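Local coordinates for exopolygalacturonase (Yersinia enterocolitica, PDB 2UVF), which hydrolyses polygalacturonic acid, the backbone of pectin, from the chain end as an exo-acting glycoside hydrolase of family 28, at residues Thr470-Gly475 with Ile508-Ala513; Tyr233-Ile238 with Gln416-Met421. One frame throughout, in Å; residues are numbered along the deposited sequence.

From the N terminus, the chain first reaches Y233-I238, in the loop between strands 228-230 and 240-241. Interaction 2 joins it to Q416-M421, which leads into strand 421-427, and so closes a span of 177 residues holding several turns of the parallel beta-helix. Only then comes T470-G475, after strand 463-470, and interaction 1 ties it to I508-A513 over a much shorter span of 32 residues. The two contacts follow in series, neither enclosing nor crossing the other. Their centres lie about 12 Å apart and they touch, Y510 CB packing 4.2 Å from Y235 CD1, so loops from four separate places in the sequence adjoin near the bound galacturonate.

Interaction 1: Thr470-Gly475 with Ile508-Ala513; sequences TSTIGG and IDYPPA
This is a loop-to-loop packing contact among those projecting from the beta-helix, where the turn T470-G475, between strands 463-470 and 476-490, meets the long loop that carries I508-A513 on the way to strand 518-532. T472 lies at its centre. The tip of I508 comes to meet it, CD1 lying 3.6 Å from T472 OG1 and almost as near the methyl CG2. Y510 lies roughly perpendicular to T472: chi1 of 44° tucks the ring over its own backbone, flanked by N and C, and sends it toward the turn, with T472 O at the ring edge. The hydroxyl Y510 OH ends 3.2 Å from I473 CG1. Farther along, A513 N makes a weak hydrogen bond to T472 O (2.8 Å), while A513 CB rests 3.5 Å from G474 CA. T472 OG1 is paired within its own turn, 3.1 Å from T470 OG1, and S471 and D500 are joined through their backbones. The side chain of I473 lies about 7 Å from a bound galacturonate, which places the contact beside the glycan-binding pocket. With a single weak, bent hydrogen bond (128°) between the segments, the two loops are joined largely by van der Waals packing.

Interaction 2: Tyr233-Ile238 with Gln416-Met421; sequences YPYSTI and QEQEPM
Q418 meets Y233 and Y235 with the two ends of its amide, standing nearly square to each side chain. Its plane stands 88° from the Y235 ring and 73° from that of Y233. On one end, Q418 NE2 arrives at the edge of the Y235 ring, near the ring plane, and gives a weak hydrogen bond of 2.8 Å to Y235 OH, bent to 117° at the hydrogen. On the other, Q418 OE1 approaches the Y233 ring obliquely and lies 3.2 Å from Y233 CD1. Past CG the glutamine stretches out straight, which carries the amide across to the tyrosines. Its NE2 also donates to A415 O, so this nitrogen is held from its own loop as well as from the facing one, while Y235 OH is hydrogen-bonded to T411 N.

The tyrosines belong to a type I beta turn from Y233 to S236, closed by S236 N to Y233 O at 3.0 Å, in a loop that projects from the right-handed parallel beta-helix of family 28. This turn sets the aromatic side chains against each other: Y233 CB lies over one face of the Y235 ring, offset toward its rim, and Y235 OH lies similarly over a face of the Y233 ring. The side chain of Y233 comes within about 4 Å of a bound galacturonate, and its OH is hydrogen-bonded to H443 ND1, a histidine of the glycan pocket; the amide of Q418 therefore packs against a ring beside the bound sugar.

On the solvent-facing side of the contact, the side chains of P234 and E417 run alongside one another with opposite headings, E417 OE2 coming 3.2 Å from P234 CG. The same carboxylate oxygen lies near the plane of the Y235 ring, at its edge, 4.3 Å from Y235 CD2.

Interaction 1: Thr470-Gly475 with Ile508-Ala513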
loop_
_atom_site.group_PDB
_atom_site.type_symbol
_atom_site.label_atom_id
_atom_site.label_comp_id
_atom_site.label_asym_id
_atom_site.label_seq_id
_atom_site.Cartn_x
_atom_site.Cartn_y
_atom_site.Cartn_z
ATOM N N THR A 470 9.804 -1.059 -18.255
ATOM C CA THR A 470 10.314 -1.043 -19.644
ATOM C C THR A 470 11.830 -1.237 -19.613
ATOM O O THR A 470 12.455 -1.111 -18.556
ATOM C CB THR A 470 9.918 0.233 -20.482
ATOM O OG1 THR A 470 10.602 1.397 -19.994
ATOM C CG2 THR A 470 8.403 0.486 -20.468
ATOM N N SER A 471 12.409 -1.563 -20.767
ATOM C CA SER A 471 13.851 -1.754 -20.903
ATOM C C SER A 471 14.674 -0.488 -20.616
ATOM O O SER A 471 15.796 -0.580 -20.102
ATOM C CB SER A 471 14.183 -2.298 -22.300
ATOM O OG SER A 471 15.573 -2.530 -22.457
ATOM N N THR A 472 14.115 0.682 -20.937
ATOM C CA THR A 472 14.786 1.966 -20.655
ATOM C C THR A 472 14.859 2.330 -19.164
ATOM O O THR A 472 15.797 3.015 -18.744
ATOM C CB THR A 472 14.194 3.162 -21.457
ATOM O OG1 THR A 472 12.774 3.249 -21.259
ATOM C CG2 THR A 472 14.499 3.022 -22.946
ATOM N N ILE A 473 13.890 1.873 -18.371
ATOM C CA ILE A 473 13.886 2.136 -16.918
ATOM C C ILE A 473 14.998 1.372 -16.180
ATOM O O ILE A 473 15.558 1.858 -15.184
ATOM C CB ILE A 473 12.490 1.882 -16.285
ATOM C CG1 ILE A 473 11.517 2.971 -16.740
ATOM C CG2 ILE A 473 12.577 1.885 -14.758
ATOM C CD1 ILE A 473 10.068 2.595 -16.691
ATOM N N GLY A 474 15.324 0.184 -16.675
ATOM C CA GLY A 474 16.368 -0.630 -16.070
ATOM C C GLY A 474 15.936 -1.182 -14.731
ATOM O O GLY A 474 14.758 -1.084 -14.360
ATOM N N GLY A 475 16.893 -1.749 -14.002
ATOM C CA GLY A 475 16.607 -2.398 -12.727
ATOM C C GLY A 475 15.643 -3.562 -12.900
ATOM O O GLY A 475 15.868 -4.455 -13.726
ATOM N N ILE A 508 12.747 9.806 -23.938
ATOM C CA ILE A 508 13.058 9.512 -22.531
ATOM C C ILE A 508 13.376 10.810 -21.752
ATOM O O ILE A 508 14.250 11.589 -22.161
ATOM C CB ILE A 508 14.254 8.500 -22.403
ATOM C CG1 ILE A 508 14.137 7.312 -23.381
ATOM C CG2 ILE A 508 14.392 8.006 -20.981
ATOM C CD1 ILE A 508 12.972 6.340 -23.126
ATOM N N ASP A 509 12.671 11.025 -20.634
ATOM C CA ASP A 509 12.791 12.256 -19.822
ATOM C C ASP A 509 13.984 12.241 -18.838
ATOM O O ASP A 509 14.306 13.257 -18.213
ATOM C CB ASP A 509 11.485 12.521 -19.047
ATOM C CG ASP A 509 10.249 11.946 -19.739
ATOM O OD1 ASP A 509 10.136 12.063 -20.982
ATOM O OD2 ASP A 509 9.382 11.384 -19.028
ATOM N N TYR A 510 14.610 11.074 -18.711
ATOM C CA TYR A 510 15.735 10.807 -17.808
ATOM C C TYR A 510 16.773 10.094 -18.680
ATOM O O TYR A 510 16.426 9.640 -19.768
ATOM C CB TYR A 510 15.269 9.882 -16.665
ATOM C CG TYR A 510 14.399 8.728 -17.154
ATOM C CD1 TYR A 510 14.971 7.560 -17.670
ATOM C CD2 TYR A 510 13.003 8.818 -17.130
ATOM C CE1 TYR A 510 14.179 6.511 -18.144
ATOM C CE2 TYR A 510 12.203 7.772 -17.599
ATOM C CZ TYR A 510 12.799 6.627 -18.104
ATOM O OH TYR A 510 12.017 5.597 -18.572
ATOM N N PRO A 511 18.049 10.006 -18.243
ATOM C CA PRO A 511 18.964 9.139 -19.008
ATOM C C PRO A 511 18.498 7.669 -19.055
ATOM O O PRO A 511 18.256 7.072 -18.001
ATOM C CB PRO A 511 20.295 9.263 -18.248
ATOM C CG PRO A 511 20.195 10.555 -17.521
ATOM C CD PRO A 511 18.747 10.684 -17.133
ATOM N N PRO A 512 18.343 7.104 -20.277
ATOM C CA PRO A 512 17.996 5.691 -20.497
ATOM C C PRO A 512 18.894 4.721 -19.726
ATOM O O PRO A 512 19.998 5.090 -19.318
ATOM C CB PRO A 512 18.220 5.515 -22.001
ATOM C CG PRO A 512 17.973 6.857 -22.571
ATOM C CD PRO A 512 18.476 7.834 -21.554
ATOM N N ALA A 513 18.423 3.491 -19.529
ATOM C CA ALA A 513 19.223 2.474 -18.847
ATOM C C ALA A 513 20.107 1.677 -19.811
ATOM O O ALA A 513 19.639 1.217 -20.862
ATOM C CB ALA A 513 18.340 1.536 -18.029
#

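Interaction 2: Tyr233-Ile238 with Gln416-Met421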
loop_
_atom_site.group_PDB
_atom_site.type_symbol
_atom_site.label_atom_id
_atom_site.label_comp_id
_atom_site.label_asym_id
_atom_site.label_seq_id
_atom_site.Cartn_x
_atom_site.Cartn_y
_atom_site.Cartn_z
ATOM N N TYR A 233 12.660 12.445 -7.889
ATOM C CA TYR A 233 14.005 11.880 -7.947
ATOM C C TYR A 233 15.039 13.008 -8.061
ATOM O O TYR A 233 14.666 14.145 -8.377
ATOM C CB TYR A 233 14.121 10.856 -9.080
ATOM C CG TYR A 233 13.100 9.738 -8.969
ATOM C CD1 TYR A 233 12.982 8.983 -7.797
ATOM C CD2 TYR A 233 12.239 9.455 -10.021
ATOM C CE1 TYR A 233 12.044 7.976 -7.689
ATOM C CE2 TYR A 233 11.292 8.460 -9.917
ATOM C CZ TYR A 233 11.192 7.721 -8.745
ATOM O OH TYR A 233 10.237 6.723 -8.652
ATOM N N PRO A 234 16.322 12.722 -7.742
ATOM C CA PRO A 234 17.353 13.771 -7.905
ATOM C C PRO A 234 17.390 14.337 -9.331
ATOM O O PRO A 234 17.699 15.514 -9.518
ATOM C CB PRO A 234 18.671 13.050 -7.554
ATOM C CG PRO A 234 18.352 11.568 -7.574
ATOM C CD PRO A 234 16.890 11.470 -7.196
ATOM N N TYR A 235 17.031 13.499 -10.305
ATOM C CA TYR A 235 17.056 13.808 -11.734
ATOM C C TYR A 235 15.690 14.207 -12.285
ATOM O O TYR A 235 15.493 14.224 -13.515
ATOM C CB TYR A 235 17.565 12.587 -12.515
ATOM C CG TYR A 235 17.020 11.255 -12.018
ATOM C CD1 TYR A 235 15.873 10.670 -12.596
ATOM C CD2 TYR A 235 17.655 10.571 -10.973
ATOM C CE1 TYR A 235 15.371 9.437 -12.135
ATOM C CE2 TYR A 235 17.164 9.331 -10.500
ATOM C CZ TYR A 235 16.030 8.774 -11.092
ATOM O OH TYR A 235 15.557 7.573 -10.613
ATOM N N SER A 236 14.746 14.488 -11.383
ATOM C CA SER A 236 13.398 14.909 -11.790
ATOM C C SER A 236 13.403 16.417 -11.980
ATOM O O SER A 236 13.746 17.157 -11.059
ATOM C CB SER A 236 12.335 14.474 -10.766
ATOM O OG SER A 236 12.049 13.085 -10.884
ATOM N N THR A 237 13.012 16.864 -13.171
ATOM C CA THR A 237 13.214 18.266 -13.545
ATOM C C THR A 237 12.073 19.223 -13.192
ATOM O O THR A 237 12.282 20.427 -13.088
ATOM C CB THR A 237 13.723 18.422 -15.018
ATOM O OG1 THR A 237 12.875 17.714 -15.924
ATOM C CG2 THR A 237 15.133 17.856 -15.145
ATOM N N ILE A 238 10.883 18.677 -12.955
ATOM C CA ILE A 238 9.712 19.477 -12.607
ATOM C C ILE A 238 9.400 19.367 -11.102
ATOM O O ILE A 238 9.209 18.267 -10.558
ATOM C CB ILE A 238 8.495 19.113 -13.526
ATOM C CG1 ILE A 238 8.883 19.285 -15.006
ATOM C CG2 ILE A 238 7.240 19.919 -13.151
ATOM C CD1 ILE A 238 7.966 18.588 -16.001
ATOM N N GLN A 416 20.399 4.398 -9.414
ATOM C CA GLN A 416 21.227 3.927 -8.279
ATOM C C GLN A 416 21.868 5.029 -7.394
ATOM O O GLN A 416 22.508 4.715 -6.384
ATOM C CB GLN A 416 22.261 2.865 -8.730
ATOM C CG GLN A 416 23.249 3.315 -9.814
ATOM C CD GLN A 416 22.671 3.283 -11.232
ATOM O OE1 GLN A 416 21.476 3.508 -11.437
ATOM N NE2 GLN A 416 23.529 3.011 -12.218
ATOM N N GLU A 417 21.684 6.302 -7.758
ATOM C CA GLU A 417 21.946 7.434 -6.831
ATOM C C GLU A 417 21.142 7.283 -5.522
ATOM O O GLU A 417 21.307 8.060 -4.568
ATOM C CB GLU A 417 21.601 8.783 -7.498
ATOM C CG GLU A 417 22.590 9.238 -8.593
ATOM C CD GLU A 417 22.118 10.477 -9.378
ATOM O OE1 GLU A 417 22.590 10.661 -10.527
ATOM O OE2 GLU A 417 21.292 11.264 -8.853
ATOM N N GLN A 418 20.277 6.265 -5.504
ATOM C CA GLN A 418 19.297 6.030 -4.438
ATOM C C GLN A 418 19.250 4.536 -4.080
ATOM O O GLN A 418 19.578 3.672 -4.897
ATOM C CB GLN A 418 17.895 6.515 -4.876
ATOM C CG GLN A 418 17.874 7.406 -6.150
ATOM C CD GLN A 418 16.502 7.487 -6.804
ATOM O OE1 GLN A 418 15.552 8.010 -6.204
ATOM N NE2 GLN A 418 16.392 6.988 -8.039
ATOM N N GLU A 419 18.857 4.264 -2.839
ATOM C CA GLU A 419 18.627 2.914 -2.308
ATOM C C GLU A 419 17.702 2.064 -3.165
ATOM O O GLU A 419 16.778 2.581 -3.783
ATOM C CB GLU A 419 17.882 3.058 -1.003
ATOM C CG GLU A 419 18.666 3.075 0.266
ATOM C CD GLU A 419 17.733 3.373 1.414
ATOM O OE1 GLU A 419 18.187 3.359 2.570
ATOM O OE2 GLU A 419 16.530 3.638 1.141
ATOM N N PRO A 420 17.899 0.734 -3.160
ATOM C CA PRO A 420 16.822 -0.048 -3.741
ATOM C C PRO A 420 15.576 -0.001 -2.823
ATOM O O PRO A 420 15.709 0.256 -1.612
ATOM C CB PRO A 420 17.424 -1.448 -3.832
ATOM C CG PRO A 420 18.432 -1.495 -2.766
ATOM C CD PRO A 420 19.002 -0.117 -2.675
ATOM N N MET A 421 14.386 -0.168 -3.421
ATOM C CA MET A 421 13.153 -0.412 -2.668
ATOM C C MET A 421 13.247 -1.850 -2.114
ATOM O O MET A 421 12.994 -2.817 -2.842
ATOM C CB MET A 421 11.938 -0.194 -3.594
ATOM C CG MET A 421 10.535 -0.404 -3.001
ATOM S SD MET A 421 10.114 0.584 -1.562
ATOM C CE MET A 421 10.189 -0.669 -0.266
#